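Local coordinates for GDSL-like protein (Roseburia intestinalis L1-82, PDB 6HFZ) that removes acetyl groups from acetylated mannans as a two-domain esterase of the SGNH hydrolase clan from a commensal gut bacterium, at residues A[41-50]-A[189-199]. Sequence-based numbering, arbitrary orientation.
Sequences SITQGSLSSK and PDDLHPNDAGH. With ACT (acetate ion), chain E.
Ser41 and His193 meet at an edge of the imidazole ring, where Ser41 OG lies in the ring plane, 2.9 Å from His193 NE2. At the other end of the same ring, His193 ND1 gives an almost straight hydrogen bond (2.6 Å, 173°) to Asp190 OD2, while Leu192 CG sits over the centre of one face, so the ring is pinned in its rotation. Asp190 is itself held: OD1 accepts from Leu192 N, closing an Asx turn, and from His193 N, adding an Asx motif, which keeps the carboxylate at the ND1 edge, in line with the ring. Order and geometry fit the Ser-His-Asp triad of GDSL esterases, with the serine opening helix 41-44 and the Asp-x-x-His pair preceding helix 196-215. An acetate ion, probably from the crystallisation liquor, takes Ser41 N on OXT and His193 NE2 on O; Ser41 N, Gly81 N and Asn110 ND2, which all bind it, correspond to the oxyanion-hole donors of SGNH hydrolases and probably serve so here.

Behind this site, Ile42 crosses Pro194 at about a right angle, its CG2 resting 3.9 Å from Pro194 CD. His199 turns a ring edge to the other segment: Ser46 O lies in its plane, whereas NE2 donates (2.9 Å) from above the carbonyl plane, and ND1 is engaged by Tyr55 N. Leu47, preceded by a cis peptide, bonds through its N to Pro194 O (2.8 Å) and lays CD1 against both Pro189 CG and His193 CB. Farther out, Asp196 CG stands opposite its carbonyl carbon (chi1 -69°), bringing the carboxylate to Ser49: OD1 takes the backbone N at 2.7 Å and OD2 the hydroxyl through its syn lone pair. An alanine in place of Asp196 would probably leave Ser49 N and OG without these acceptors and the 46-50 loop freer to move. Asn195, the N-cap of helix 196-215, accepts from Gly198 N with OD1.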
ATOM      1  N   SER A  41      -7.116  -1.541  -1.834  1.00 22.04           N
ATOM      2  CA  SER A  41      -8.396  -1.197  -2.488  1.00 22.37           C
ATOM      3  C   SER A  41      -9.462  -0.751  -1.483  1.00 20.31           C
ATOM      4  O   SER A  41     -10.315   0.078  -1.804  1.00 20.25           O
ATOM      5  CB  SER A  41      -8.938  -2.332  -3.275  1.00 29.62           C
ATOM      6  OG  SER A  41      -9.185  -3.393  -2.404  1.00 39.82           O
ATOM      7  N   ILE A  42      -9.378  -1.283  -0.266  1.00 20.77           N
ATOM      8  CA  ILE A  42     -10.368  -0.928   0.781  1.00 19.29           C
ATOM      9  C   ILE A  42     -10.191   0.546   1.136  1.00 20.57           C
ATOM     10  O   ILE A  42     -11.185   1.248   1.356  1.00 20.71           O
ATOM     11  CB  ILE A  42     -10.282  -1.870   1.996  1.00 19.84           C
ATOM     12  CG1 ILE A  42     -10.493  -3.328   1.606  1.00 19.82           C
ATOM     13  CG2 ILE A  42     -11.234  -1.416   3.100  1.00 22.00           C
ATOM     14  CD1 ILE A  42     -10.264  -4.274   2.750  1.00 19.74           C
ATOM     15  N   THR A  43      -8.947   1.041   1.150  1.00 18.60           N
ATOM     16  CA  THR A  43      -8.676   2.464   1.359  1.00 19.03           C
ATOM     17  C   THR A  43      -9.129   3.264   0.126  1.00 19.45           C
ATOM     18  O   THR A  43      -9.726   4.323   0.275  1.00 20.74           O
ATOM     19  CB  THR A  43      -7.191   2.663   1.704  1.00 20.20           C
ATOM     20  OG1 THR A  43      -6.890   2.042   2.971  1.00 20.02           O
ATOM     21  CG2 THR A  43      -6.755   4.108   1.717  1.00 21.09           C
ATOM     22  N   GLN A  44      -8.752   2.810  -1.074  1.00 20.47           N
ATOM     23  CA  GLN A  44      -9.132   3.502  -2.312  1.00 22.35           C
ATOM     24  C   GLN A  44     -10.650   3.738  -2.303  1.00 22.42           C
ATOM     25  O   GLN A  44     -11.100   4.840  -2.689  1.00 23.70           O
ATOM     26  CB  GLN A  44      -8.648   2.683  -3.513  1.00 24.04           C
ATOM     27  CG  GLN A  44      -9.026   3.292  -4.871  1.00 25.69           C
ATOM     28  CD  GLN A  44     -10.471   3.104  -5.262  1.00 31.39           C
ATOM     29  OE1 GLN A  44     -11.085   2.065  -5.010  1.00 37.59           O
ATOM     30  NE2 GLN A  44     -11.025   4.126  -5.906  1.00 40.59           N
ATOM     31  N   GLY A  45     -11.395   2.741  -1.799  1.00 21.40           N
ATOM     32  CA  GLY A  45     -12.852   2.795  -1.515  1.00 22.31           C
ATOM     33  C   GLY A  45     -13.679   1.622  -2.007  1.00 24.40           C
ATOM     34  O   GLY A  45     -14.904   1.613  -1.812  1.00 25.62           O
ATOM     35  N   SER A  46     -13.073   0.616  -2.652  1.00 25.16           N
ATOM     36  CA  SER A  46     -13.852  -0.585  -3.038  1.00 24.16           C
ATOM     37  C   SER A  46     -14.460  -1.215  -1.794  1.00 22.34           C
ATOM     38  O   SER A  46     -13.761  -1.330  -0.790  1.00 21.81           O
ATOM     39  CB  SER A  46     -12.950  -1.593  -3.732  1.00 27.47           C
ATOM     40  OG  SER A  46     -12.293  -1.008  -4.844  1.00 31.89           O
ATOM     41  N   LEU A  47     -15.735  -1.653  -1.828  1.00 22.80           N
ATOM     42  CA  LEU A  47     -16.675  -1.506  -2.943  1.00 24.51           C
ATOM     43  C   LEU A  47     -17.843  -0.627  -2.455  1.00 27.84           C
ATOM     44  O   LEU A  47     -19.008  -1.068  -2.468  1.00 29.61           O
ATOM     45  CB  LEU A  47     -17.187  -2.894  -3.365  1.00 28.15           C
ATOM     46  CG  LEU A  47     -16.258  -3.765  -4.201  1.00 27.67           C
ATOM     47  CD1 LEU A  47     -16.666  -5.243  -4.167  1.00 29.90           C
ATOM     48  CD2 LEU A  47     -16.233  -3.278  -5.649  1.00 32.71           C
ATOM     49  N   SER A  48     -17.538   0.589  -1.966  1.00 24.12           N
ATOM     50  CA  SER A  48     -18.603   1.546  -1.598  1.00 27.77           C
ATOM     51  C   SER A  48     -19.345   1.964  -2.876  1.00 27.49           C
ATOM     52  O   SER A  48     -18.787   1.890  -3.972  1.00 28.78           O
ATOM     53  CB  SER A  48     -18.084   2.747  -0.853  1.00 27.79           C
ATOM     54  OG  SER A  48     -17.185   3.483  -1.662  1.00 30.57           O
ATOM     55  N   SER A  49     -20.618   2.359  -2.728  1.00 30.64           N
ATOM     56  CA  SER A  49     -21.460   2.732  -3.873  1.00 32.50           C
ATOM     57  C   SER A  49     -21.154   4.160  -4.349  1.00 33.19           C
ATOM     58  O   SER A  49     -21.442   4.521  -5.497  1.00 30.76           O
ATOM     59  CB  SER A  49     -22.910   2.570  -3.525  1.00 31.90           C
ATOM     60  OG  SER A  49     -23.257   3.479  -2.508  1.00 32.18           O
ATOM     61  N   LYS A  50     -20.541   4.969  -3.485  1.00 32.83           N
ATOM     62  CA  LYS A  50     -20.084   6.301  -3.850  1.00 34.06           C
ATOM     63  C   LYS A  50     -18.802   6.596  -3.103  1.00 31.04           C
ATOM     64  O   LYS A  50     -18.614   6.094  -2.002  1.00 31.09           O
ATOM     65  CB  LYS A  50     -20.995   7.430  -3.351  1.00 37.51           C
ATOM     66  CG  LYS A  50     -22.444   7.404  -3.791  1.00 45.98           C
ATOM     67  CD  LYS A  50     -23.309   8.368  -2.986  1.00 51.56           C
ATOM     68  CE  LYS A  50     -24.724   7.861  -2.806  1.00 57.85           C
ATOM     69  NZ  LYS A  50     -25.292   7.378  -4.088  1.00 61.75           N
ATOM     70  N   PRO A 189     -19.518  -8.310  -0.531  1.00 23.35           N
ATOM     71  CA  PRO A 189     -19.876  -9.263  -1.577  1.00 24.96           C
ATOM     72  C   PRO A 189     -18.853 -10.365  -1.855  1.00 24.17           C
ATOM     73  O   PRO A 189     -19.239 -11.347  -2.478  1.00 27.20           O
ATOM     74  CB  PRO A 189     -20.048  -8.406  -2.839  1.00 25.74           C
ATOM     75  CG  PRO A 189     -19.210  -7.184  -2.563  1.00 24.24           C
ATOM     76  CD  PRO A 189     -19.203  -6.979  -1.063  1.00 23.40           C
ATOM     77  N   ASP A 190     -17.600 -10.223  -1.383  1.00 22.39           N
ATOM     78  CA  ASP A 190     -16.546 -11.134  -1.743  1.00 24.13           C
ATOM     79  C   ASP A 190     -15.650 -11.523  -0.562  1.00 23.19           C
ATOM     80  O   ASP A 190     -14.636 -12.121  -0.810  1.00 25.15           O
ATOM     81  CB  ASP A 190     -15.652 -10.576  -2.846  1.00 25.54           C
ATOM     82  CG  ASP A 190     -14.971  -9.260  -2.505  1.00 25.10           C
ATOM     83  OD1 ASP A 190     -14.956  -8.875  -1.330  1.00 26.42           O
ATOM     84  OD2 ASP A 190     -14.578  -8.584  -3.447  1.00 29.00           O
ATOM     85  N   ASP A 191     -16.029 -11.139   0.662  1.00 21.57           N
ATOM     86  CA  ASP A 191     -15.345 -11.486   1.910  1.00 24.01           C
ATOM     87  C   ASP A 191     -14.047 -10.707   2.091  1.00 23.57           C
ATOM     88  O   ASP A 191     -13.326 -10.938   3.064  1.00 24.62           O
ATOM     89  CB  ASP A 191     -15.091 -12.976   1.990  1.00 22.79           C
ATOM     90  CG  ASP A 191     -16.383 -13.718   2.185  1.00 25.32           C
ATOM     91  OD1 ASP A 191     -17.312 -13.151   2.836  1.00 26.35           O
ATOM     92  OD2 ASP A 191     -16.477 -14.812   1.633  1.00 26.46           O
ATOM     93  N   LEU A 192     -13.800  -9.709   1.243  1.00 21.61           N
ATOM     94  CA  LEU A 192     -12.606  -8.868   1.398  1.00 21.82           C
ATOM     95  C   LEU A 192     -13.001  -7.389   1.359  1.00 23.65           C
ATOM     96  O   LEU A 192     -12.684  -6.628   2.284  1.00 22.01           O
ATOM     97  CB  LEU A 192     -11.614  -9.214   0.286  1.00 23.49           C
ATOM     98  CG  LEU A 192     -10.392  -8.291   0.189  1.00 25.25           C
ATOM     99  CD1 LEU A 192      -9.619  -8.257   1.504  1.00 27.64           C
ATOM    100  CD2 LEU A 192      -9.470  -8.713  -0.948  1.00 28.78           C
ATOM    101  N   HIS A 193     -13.670  -6.984   0.265  1.00 22.49           N
ATOM    102  CA  HIS A 193     -14.056  -5.586   0.046  1.00 23.57           C
ATOM    103  C   HIS A 193     -15.396  -5.294   0.708  1.00 22.63           C
ATOM    104  O   HIS A 193     -16.380  -5.949   0.409  1.00 23.46           O
ATOM    105  CB  HIS A 193     -14.154  -5.244  -1.457  1.00 24.11           C
ATOM    106  CG  HIS A 193     -12.889  -5.583  -2.167  1.00 27.25           C
ATOM    107  ND1 HIS A 193     -12.739  -6.768  -2.871  1.00 26.89           N
ATOM    108  CD2 HIS A 193     -11.681  -4.969  -2.152  1.00 29.53           C
ATOM    109  CE1 HIS A 193     -11.485  -6.844  -3.320  1.00 31.14           C
ATOM    110  NE2 HIS A 193     -10.806  -5.750  -2.870  1.00 31.58           N
ATOM    111  N   PRO A 194     -15.469  -4.338   1.657  1.00 23.00           N
ATOM    112  CA  PRO A 194     -16.731  -3.953   2.299  1.00 21.37           C
ATOM    113  C   PRO A 194     -17.647  -3.199   1.329  1.00 21.59           C
ATOM    114  O   PRO A 194     -17.184  -2.508   0.436  1.00 20.52           O
ATOM    115  CB  PRO A 194     -16.336  -3.013   3.444  1.00 22.23           C
ATOM    116  CG  PRO A 194     -14.834  -3.197   3.573  1.00 22.40           C
ATOM    117  CD  PRO A 194     -14.340  -3.566   2.186  1.00 23.51           C
ATOM    118  N   ASN A 195     -18.949  -3.411   1.494  1.00 21.86           N
ATOM    119  CA  ASN A 195     -19.970  -2.581   0.808  1.00 21.46           C
ATOM    120  C   ASN A 195     -20.193  -1.324   1.645  1.00 21.44           C
ATOM    121  O   ASN A 195     -19.391  -1.003   2.532  1.00 22.20           O
ATOM    122  CB  ASN A 195     -21.261  -3.375   0.595  1.00 23.41           C
ATOM    123  CG  ASN A 195     -21.934  -3.815   1.870  1.00 23.55           C
ATOM    124  OD1 ASN A 195     -21.590  -3.360   2.963  1.00 23.65           O
ATOM    125  ND2 ASN A 195     -22.904  -4.728   1.731  1.00 25.23           N
ATOM    126  N   ASP A 196     -21.281  -0.568   1.385  1.00 23.57           N
ATOM    127  CA  ASP A 196     -21.497   0.645   2.145  1.00 22.54           C
ATOM    128  C   ASP A 196     -21.629   0.383   3.653  1.00 21.97           C
ATOM    129  O   ASP A 196     -21.062   1.139   4.479  1.00 22.20           O
ATOM    130  CB  ASP A 196     -22.741   1.363   1.639  1.00 24.85           C
ATOM    131  CG  ASP A 196     -22.599   1.962   0.256  1.00 31.58           C
ATOM    132  OD1 ASP A 196     -21.450   2.158  -0.210  1.00 29.19           O
ATOM    133  OD2 ASP A 196     -23.662   2.247  -0.335  1.00 30.48           O
ATOM    134  N   ALA A 197     -22.425  -0.642   4.004  1.00 24.21           N
ATOM    135  CA  ALA A 197     -22.684  -1.018   5.378  1.00 22.78           C
ATOM    136  C   ALA A 197     -21.356  -1.397   6.062  1.00 22.64           C
ATOM    137  O   ALA A 197     -21.093  -0.975   7.197  1.00 24.09           O
ATOM    138  CB  ALA A 197     -23.669  -2.166   5.459  1.00 22.31           C
ATOM    139  N   GLY A 198     -20.524  -2.160   5.350  1.00 23.55           N
ATOM    140  CA  GLY A 198     -19.222  -2.576   5.876  1.00 22.10           C
ATOM    141  C   GLY A 198     -18.264  -1.402   6.073  1.00 21.40           C
ATOM    142  O   GLY A 198     -17.586  -1.319   7.100  1.00 20.71           O
ATOM    143  N   HIS A 199     -18.192  -0.504   5.068  1.00 21.71           N
ATOM    144  CA  HIS A 199     -17.373   0.706   5.186  1.00 20.19           C
ATOM    145  C   HIS A 199     -17.810   1.547   6.384  1.00 20.31           C
ATOM    146  O   HIS A 199     -16.953   2.133   7.048  1.00 22.20           O
ATOM    147  CB  HIS A 199     -17.372   1.567   3.897  1.00 21.16           C
ATOM    148  CG  HIS A 199     -16.357   1.096   2.912  1.00 20.85           C
ATOM    149  ND1 HIS A 199     -15.014   1.393   3.054  1.00 19.57           N
ATOM    150  CD2 HIS A 199     -16.456   0.306   1.817  1.00 22.13           C
ATOM    151  CE1 HIS A 199     -14.347   0.805   2.066  1.00 19.71           C
ATOM    152  NE2 HIS A 199     -15.199   0.194   1.274  1.00 20.51           N
TER
HETATM  153  C   ACT E 401      -7.340  -5.082  -2.184  1.00 31.04           C
HETATM  154  O   ACT E 401      -7.987  -5.712  -3.078  1.00 32.88           O
HETATM  155  OXT ACT E 401      -6.459  -4.257  -2.442  1.00 25.60           O
HETATM  156  CH3 ACT E 401      -7.603  -5.312  -0.731  1.00 31.16           C